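Local structure of lithostathine-1-alpha (Homo sapiens, 1QDD) at residues A[20-25]-A[55-60]; A[25-30]-A[39-44]. The protein may inhibit the spontaneous precipitation of calcium carbonate, and may be associated with regeneration of pancreas and brain. The protein carries 1 engineered substitution. One frame throughout, in Å; residues are numbered along the deposited sequence.

Contact 1 joins the hairpin turn 20-25 to the start of helix 56-68, and contact 2 joins the strand leaving that hairpin to helix 35-44. Their centres lie 15 Å apart, and both use strand 24-33, with Cys25 common to the two. They meet at Tyr26: its OH stands 2.6 Å from Glu58 OE2, a probable hydrogen bond, while its CE1 packs 3.7 Å from Tyr21 O. Helix 56-68 packs against Tyr21 of strand 19-21 and helix 35-44 against strand 24-33, two neighbouring strands in the sheet of this C-type lectin domain. Neither contact includes the residues seen around the glycan, which belong to the N-terminal tail at Glu2 to Pro8.

Contact 1 (A[20-25]-A[55-60]); sequences AYRSYC and TQAEGA
Tyr21 and Glu58 mark the closest backbone approach, 8.0 Å from CA to CA, where the tight hairpin of 20-25 faces the first turn of helix 56-68. A type I' turn runs from Tyr21 to Tyr24, closed by backbone bonds in both directions between these two residues; Arg22 and Ser23 at its corner have the positive phi values that such a turn requires. In segment 55-60, Thr55 is the N-cap, its OG1 accepting from Glu58 N at 3.0 Å with an N-H...O angle of 159°.

Tyr21 carries most of the contact. With CG anti to the backbone N (chi1 177°), its ring extends from the strand to the helix, and its hydroxyl end reaches the Ala57 methyl on the first turn. OH lies 3.3 Å from Ala57 CB, and ring atom CE2 is 3.9 Å from Glu58 CA. Alanine, with its single methyl, lets the phenol come this close. Arg22 folds back along the same ring: its CG sits over the centre of one face, and its guanidinium lies flat against the hydroxyl, Tyr21 OH being 3.0 Å above the plane, an approach too poorly angled for a hydrogen bond. Tyr21 also stacks on Phe61, one turn further along the helix.

One water links the segments, 2.7 Å from Thr55 OG1 but only weakly bound to Tyr21 OH at 3.3 Å. Glu58 lends its CB to the ring, then runs extended past it to a buried carboxylate, which is satisfied by Tyr26 OH, Lys141 NZ and Leu54 N.

No direct hydrogen bond crosses between the segments, so cohesion rests mainly on van der Waals packing of Tyr21 against Ala57 and Glu58, with the water a minor addition, while the Lys141 salt bridge probably favours the ionised form of Glu58.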
loop_
_atom_site.group_PDB
_atom_site.type_symbol
_atom_site.label_atom_id
_atom_site.label_comp_id
_atom_site.label_asym_id
_atom_site.label_seq_id
_atom_site.Cartn_x
_atom_site.Cartn_y
_atom_site.Cartn_z
ATOM N N ALA A 20 -12.203 -6.833 1.562
ATOM C CA ALA A 20 -11.451 -8.027 1.915
ATOM C C ALA A 20 -10.675 -8.650 0.763
ATOM O O ALA A 20 -11.201 -8.788 -0.336
ATOM C CB ALA A 20 -12.418 -9.086 2.465
ATOM N N TYR A 21 -9.476 -9.143 1.060
ATOM C CA TYR A 21 -8.697 -9.987 0.173
ATOM C C TYR A 21 -7.779 -10.843 1.047
ATOM O O TYR A 21 -6.985 -10.340 1.834
ATOM C CB TYR A 21 -7.878 -9.187 -0.848
ATOM C CG TYR A 21 -7.005 -10.039 -1.752
ATOM C CD1 TYR A 21 -7.548 -10.798 -2.780
ATOM C CD2 TYR A 21 -5.632 -10.105 -1.555
ATOM C CE1 TYR A 21 -6.746 -11.601 -3.577
ATOM C CE2 TYR A 21 -4.823 -10.899 -2.350
ATOM C CZ TYR A 21 -5.388 -11.631 -3.371
ATOM O OH TYR A 21 -4.576 -12.432 -4.152
ATOM N N ARG A 22 -7.972 -12.161 0.998
ATOM C CA ARG A 22 -7.127 -13.110 1.702
ATOM C C ARG A 22 -6.769 -12.753 3.133
ATOM O O ARG A 22 -5.593 -12.586 3.483
ATOM C CB ARG A 22 -5.813 -13.326 0.927
ATOM C CG ARG A 22 -5.964 -14.220 -0.280
ATOM C CD ARG A 22 -4.681 -14.928 -0.665
ATOM N NE ARG A 22 -4.534 -15.156 -2.082
ATOM C CZ ARG A 22 -5.369 -15.187 -3.096
ATOM N NH1 ARG A 22 -6.676 -14.978 -3.016
ATOM N NH2 ARG A 22 -4.889 -15.421 -4.320
ATOM N N SER A 23 -7.746 -12.631 4.010
ATOM C CA SER A 23 -7.572 -12.406 5.435
ATOM C C SER A 23 -7.188 -11.005 5.872
ATOM O O SER A 23 -7.072 -10.736 7.073
ATOM C CB SER A 23 -6.594 -13.453 6.007
ATOM O OG SER A 23 -7.073 -14.759 5.718
ATOM N N TYR A 24 -7.029 -10.053 4.953
ATOM C CA TYR A 24 -6.721 -8.665 5.275
ATOM C C TYR A 24 -7.819 -7.771 4.702
ATOM O O TYR A 24 -8.598 -8.164 3.823
ATOM C CB TYR A 24 -5.354 -8.269 4.703
ATOM C CG TYR A 24 -4.184 -8.815 5.497
ATOM C CD1 TYR A 24 -3.742 -10.118 5.339
ATOM C CD2 TYR A 24 -3.506 -8.005 6.389
ATOM C CE1 TYR A 24 -2.694 -10.617 6.096
ATOM C CE2 TYR A 24 -2.436 -8.474 7.141
ATOM C CZ TYR A 24 -2.049 -9.787 6.982
ATOM O OH TYR A 24 -0.987 -10.259 7.735
ATOM N N CYS A 25 -7.908 -6.552 5.228
ATOM C CA CYS A 25 -8.838 -5.514 4.779
ATOM C C CYS A 25 -8.028 -4.345 4.210
ATOM O O CYS A 25 -6.957 -4.024 4.718
ATOM C CB CYS A 25 -9.733 -5.014 5.907
ATOM S SG CYS A 25 -10.682 -6.285 6.769
ATOM N N THR A 55 2.505 -10.383 -3.807
ATOM C CA THR A 55 2.301 -11.313 -4.913
ATOM C C THR A 55 1.731 -10.530 -6.100
ATOM O O THR A 55 1.144 -9.438 -5.889
ATOM C CB THR A 55 1.321 -12.461 -4.604
ATOM O OG1 THR A 55 0.022 -11.885 -4.357
ATOM C CG2 THR A 55 1.723 -13.345 -3.436
ATOM N N GLN A 56 1.784 -11.089 -7.289
ATOM C CA GLN A 56 1.175 -10.477 -8.466
ATOM C C GLN A 56 -0.328 -10.351 -8.272
ATOM O O GLN A 56 -0.922 -9.314 -8.642
ATOM C CB GLN A 56 1.490 -11.310 -9.705
ATOM C CG GLN A 56 1.173 -10.627 -11.036
ATOM C CD GLN A 56 1.596 -11.545 -12.177
ATOM O OE1 GLN A 56 0.799 -11.940 -13.017
ATOM N NE2 GLN A 56 2.846 -11.990 -12.157
ATOM N N ALA A 57 -0.985 -11.353 -7.709
ATOM C CA ALA A 57 -2.426 -11.314 -7.478
ATOM C C ALA A 57 -2.839 -10.225 -6.498
ATOM O O ALA A 57 -3.871 -9.555 -6.718
ATOM C CB ALA A 57 -2.925 -12.689 -7.031
ATOM N N GLU A 58 -2.051 -9.961 -5.470
ATOM C CA GLU A 58 -2.315 -8.853 -4.551
ATOM C C GLU A 58 -2.154 -7.520 -5.276
ATOM O O GLU A 58 -2.997 -6.609 -5.088
ATOM C CB GLU A 58 -1.406 -8.933 -3.322
ATOM C CG GLU A 58 -1.760 -7.924 -2.239
ATOM C CD GLU A 58 -1.017 -8.134 -0.945
ATOM O OE1 GLU A 58 0.099 -8.712 -0.971
ATOM O OE2 GLU A 58 -1.511 -7.692 0.112
ATOM N N GLY A 59 -1.162 -7.371 -6.141
ATOM C CA GLY A 59 -0.999 -6.165 -6.943
ATOM C C GLY A 59 -2.204 -5.919 -7.833
ATOM O O GLY A 59 -2.657 -4.769 -7.986
ATOM N N ALA A 60 -2.765 -6.954 -8.441
ATOM C CA ALA A 60 -3.940 -6.844 -9.297
ATOM C C ALA A 60 -5.150 -6.431 -8.483
ATOM O O ALA A 60 -5.956 -5.590 -8.943
ATOM C CB ALA A 60 -4.178 -8.156 -10.029
HETATM O O HOH W 1 -1.701 -12.997 -2.553
#

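Contact 2 (A[25-30]-A[39-44]); sequences CYYFNE and DLYCQN
Tyr27 and Asn29, two residues apart on strand 25-30, reach across to Tyr41 and Cys42 on helix 39-44. The two axes approach to 11.4 Å, with their chain directions 134° apart, a separation that long side chains can bridge.

Before them, Tyr26 serves another part of the domain, setting its ring edge-to-face with Phe61. Tyr27 follows and points to the helix. Its CG lies between the backbone N and the carbonyl carbon (chi1 57°), and from there the phenol extends as far as the helix backbone. Its OH comes in at the edge of the Tyr41 ring, near the ring plane, 3.5 Å from Tyr41 CE2; Tyr27 CE1 adds an apolar contact of 4.0 Å to that same CE2. The hydroxyl is also useful as a polar end: a water lies 2.9 Å from Tyr27 OH and donates to Cys42 O at 2.8 Å, which couples strand to helix main chain without a direct bond.

Asn29 comes next, its amide standing over one face of the Tyr41 ring, offset toward the rim, with the two planes 75° apart. Tyr41 is thereby met at an edge by one residue and over a face by the other, a double role suited to a broad flat ring.

Strand 136-143 lies beside this pair, with backbone bonds from Tyr27 to Cys140 and from Asn29 to Phe138. Since Cys42 is disulfide-bonded to Cys140, the helix is tied covalently to that neighbouring strand, the linkage between first helix and last strand that characterises the C-type lectin fold.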
loop_
_atom_site.group_PDB
_atom_site.type_symbol
_atom_site.label_atom_id
_atom_site.label_comp_id
_atom_site.label_asym_id
_atom_site.label_seq_id
_atom_site.Cartn_x
_atom_site.Cartn_y
_atom_site.Cartn_z
ATOM N N CYS A 25 -7.908 -6.552 5.228
ATOM C CA CYS A 25 -8.838 -5.514 4.779
ATOM C C CYS A 25 -8.028 -4.345 4.210
ATOM O O CYS A 25 -6.957 -4.024 4.718
ATOM C CB CYS A 25 -9.733 -5.014 5.907
ATOM S SG CYS A 25 -10.682 -6.285 6.769
ATOM N N TYR A 26 -8.550 -3.771 3.126
ATOM C CA TYR A 26 -7.857 -2.716 2.391
ATOM C C TYR A 26 -8.744 -1.514 2.094
ATOM O O TYR A 26 -9.951 -1.714 1.879
ATOM C CB TYR A 26 -7.422 -3.300 1.031
ATOM C CG TYR A 26 -6.470 -4.465 1.002
ATOM C CD1 TYR A 26 -6.897 -5.751 1.364
ATOM C CD2 TYR A 26 -5.149 -4.337 0.573
ATOM C CE1 TYR A 26 -6.054 -6.840 1.344
ATOM C CE2 TYR A 26 -4.300 -5.432 0.543
ATOM C CZ TYR A 26 -4.753 -6.671 0.920
ATOM O OH TYR A 26 -3.945 -7.794 0.899
ATOM N N TYR A 27 -8.176 -0.319 1.977
ATOM C CA TYR A 27 -8.971 0.831 1.544
ATOM C C TYR A 27 -8.077 1.896 0.924
ATOM O O TYR A 27 -6.910 2.055 1.276
ATOM C CB TYR A 27 -9.812 1.470 2.649
ATOM C CG TYR A 27 -9.056 1.942 3.862
ATOM C CD1 TYR A 27 -8.618 3.248 3.974
ATOM C CD2 TYR A 27 -8.751 1.075 4.904
ATOM C CE1 TYR A 27 -7.906 3.686 5.081
ATOM C CE2 TYR A 27 -8.059 1.493 6.021
ATOM C CZ TYR A 27 -7.648 2.801 6.106
ATOM O OH TYR A 27 -6.950 3.228 7.223
ATOM N N PHE A 28 -8.636 2.648 -0.022
ATOM C CA PHE A 28 -8.005 3.767 -0.700
ATOM C C PHE A 28 -8.458 5.072 -0.037
ATOM O O PHE A 28 -9.673 5.270 0.181
ATOM C CB PHE A 28 -8.374 3.777 -2.187
ATOM C CG PHE A 28 -7.932 5.002 -2.947
ATOM C CD1 PHE A 28 -8.880 5.894 -3.433
ATOM C CD2 PHE A 28 -6.599 5.280 -3.176
ATOM C CE1 PHE A 28 -8.506 7.028 -4.134
ATOM C CE2 PHE A 28 -6.219 6.405 -3.871
ATOM C CZ PHE A 28 -7.167 7.287 -4.353
ATOM N N ASN A 29 -7.567 5.934 0.383
ATOM C CA ASN A 29 -7.851 7.232 0.999
ATOM C C ASN A 29 -7.365 8.334 0.058
ATOM O O ASN A 29 -6.166 8.407 -0.247
ATOM C CB ASN A 29 -7.158 7.312 2.362
ATOM C CG ASN A 29 -7.560 8.471 3.236
ATOM O OD1 ASN A 29 -7.420 8.474 4.484
ATOM N ND2 ASN A 29 -8.052 9.534 2.643
ATOM N N GLU A 30 -8.259 9.205 -0.412
ATOM C CA GLU A 30 -7.923 10.279 -1.345
ATOM C C GLU A 30 -7.297 11.500 -0.716
ATOM O O GLU A 30 -6.953 12.479 -1.426
ATOM C CB GLU A 30 -9.140 10.626 -2.227
ATOM C CG GLU A 30 -8.751 11.103 -3.629
ATOM C CD GLU A 30 -9.953 11.285 -4.530
ATOM O OE1 GLU A 30 -10.818 12.120 -4.195
ATOM O OE2 GLU A 30 -10.039 10.603 -5.570
ATOM N N ASP A 39 1.574 6.628 6.236
ATOM C CA ASP A 39 1.782 5.401 7.008
ATOM C C ASP A 39 1.279 5.551 8.443
ATOM O O ASP A 39 0.683 4.606 8.974
ATOM C CB ASP A 39 3.248 4.981 6.966
ATOM C CG ASP A 39 3.465 3.564 7.446
ATOM O OD1 ASP A 39 2.991 2.600 6.813
ATOM O OD2 ASP A 39 4.126 3.379 8.497
ATOM N N LEU A 40 1.449 6.712 9.053
ATOM C CA LEU A 40 0.915 6.958 10.398
ATOM C C LEU A 40 -0.596 6.900 10.421
ATOM O O LEU A 40 -1.184 6.333 11.358
ATOM C CB LEU A 40 1.438 8.297 10.934
ATOM C CG LEU A 40 2.911 8.329 11.344
ATOM C CD1 LEU A 40 3.355 9.752 11.664
ATOM C CD2 LEU A 40 3.196 7.412 12.525
ATOM N N TYR A 41 -1.301 7.411 9.405
ATOM C CA TYR A 41 -2.750 7.307 9.335
ATOM C C TYR A 41 -3.142 5.836 9.336
ATOM O O TYR A 41 -4.038 5.376 10.065
ATOM C CB TYR A 41 -3.322 8.032 8.099
ATOM C CG TYR A 41 -4.829 7.930 7.992
ATOM C CD1 TYR A 41 -5.654 8.973 8.420
ATOM C CD2 TYR A 41 -5.466 6.809 7.483
ATOM C CE1 TYR A 41 -7.037 8.879 8.342
ATOM C CE2 TYR A 41 -6.834 6.700 7.419
ATOM C CZ TYR A 41 -7.622 7.743 7.841
ATOM O OH TYR A 41 -9.001 7.627 7.767
ATOM N N CYS A 42 -2.474 5.032 8.488
ATOM C CA CYS A 42 -2.788 3.614 8.423
ATOM C C CYS A 42 -2.564 2.900 9.753
ATOM O O CYS A 42 -3.334 1.991 10.103
ATOM C CB CYS A 42 -1.994 2.915 7.331
ATOM S SG CYS A 42 -2.161 3.488 5.636
ATOM N N GLN A 43 -1.528 3.275 10.495
ATOM C CA GLN A 43 -1.241 2.673 11.796
ATOM C C GLN A 43 -2.329 3.024 12.801
ATOM O O GLN A 43 -2.695 2.211 13.658
ATOM C CB GLN A 43 0.119 3.164 12.309
ATOM C CG GLN A 43 1.322 2.641 11.561
ATOM C CD GLN A 43 2.673 3.068 12.084
ATOM O OE1 GLN A 43 3.544 3.487 11.313
ATOM N NE2 GLN A 43 2.873 2.948 13.389
ATOM N N ASN A 44 -2.818 4.258 12.750
ATOM C CA ASN A 44 -3.819 4.735 13.705
ATOM C C ASN A 44 -5.165 4.067 13.528
ATOM O O ASN A 44 -5.925 3.971 14.514
ATOM C CB ASN A 44 -3.937 6.255 13.622
ATOM C CG ASN A 44 -2.760 7.026 14.173
ATOM O OD1 ASN A 44 -1.975 6.524 14.973
ATOM N ND2 ASN A 44 -2.613 8.270 13.730
HETATM O O HOH W 2 -5.472 1.115 8.452
#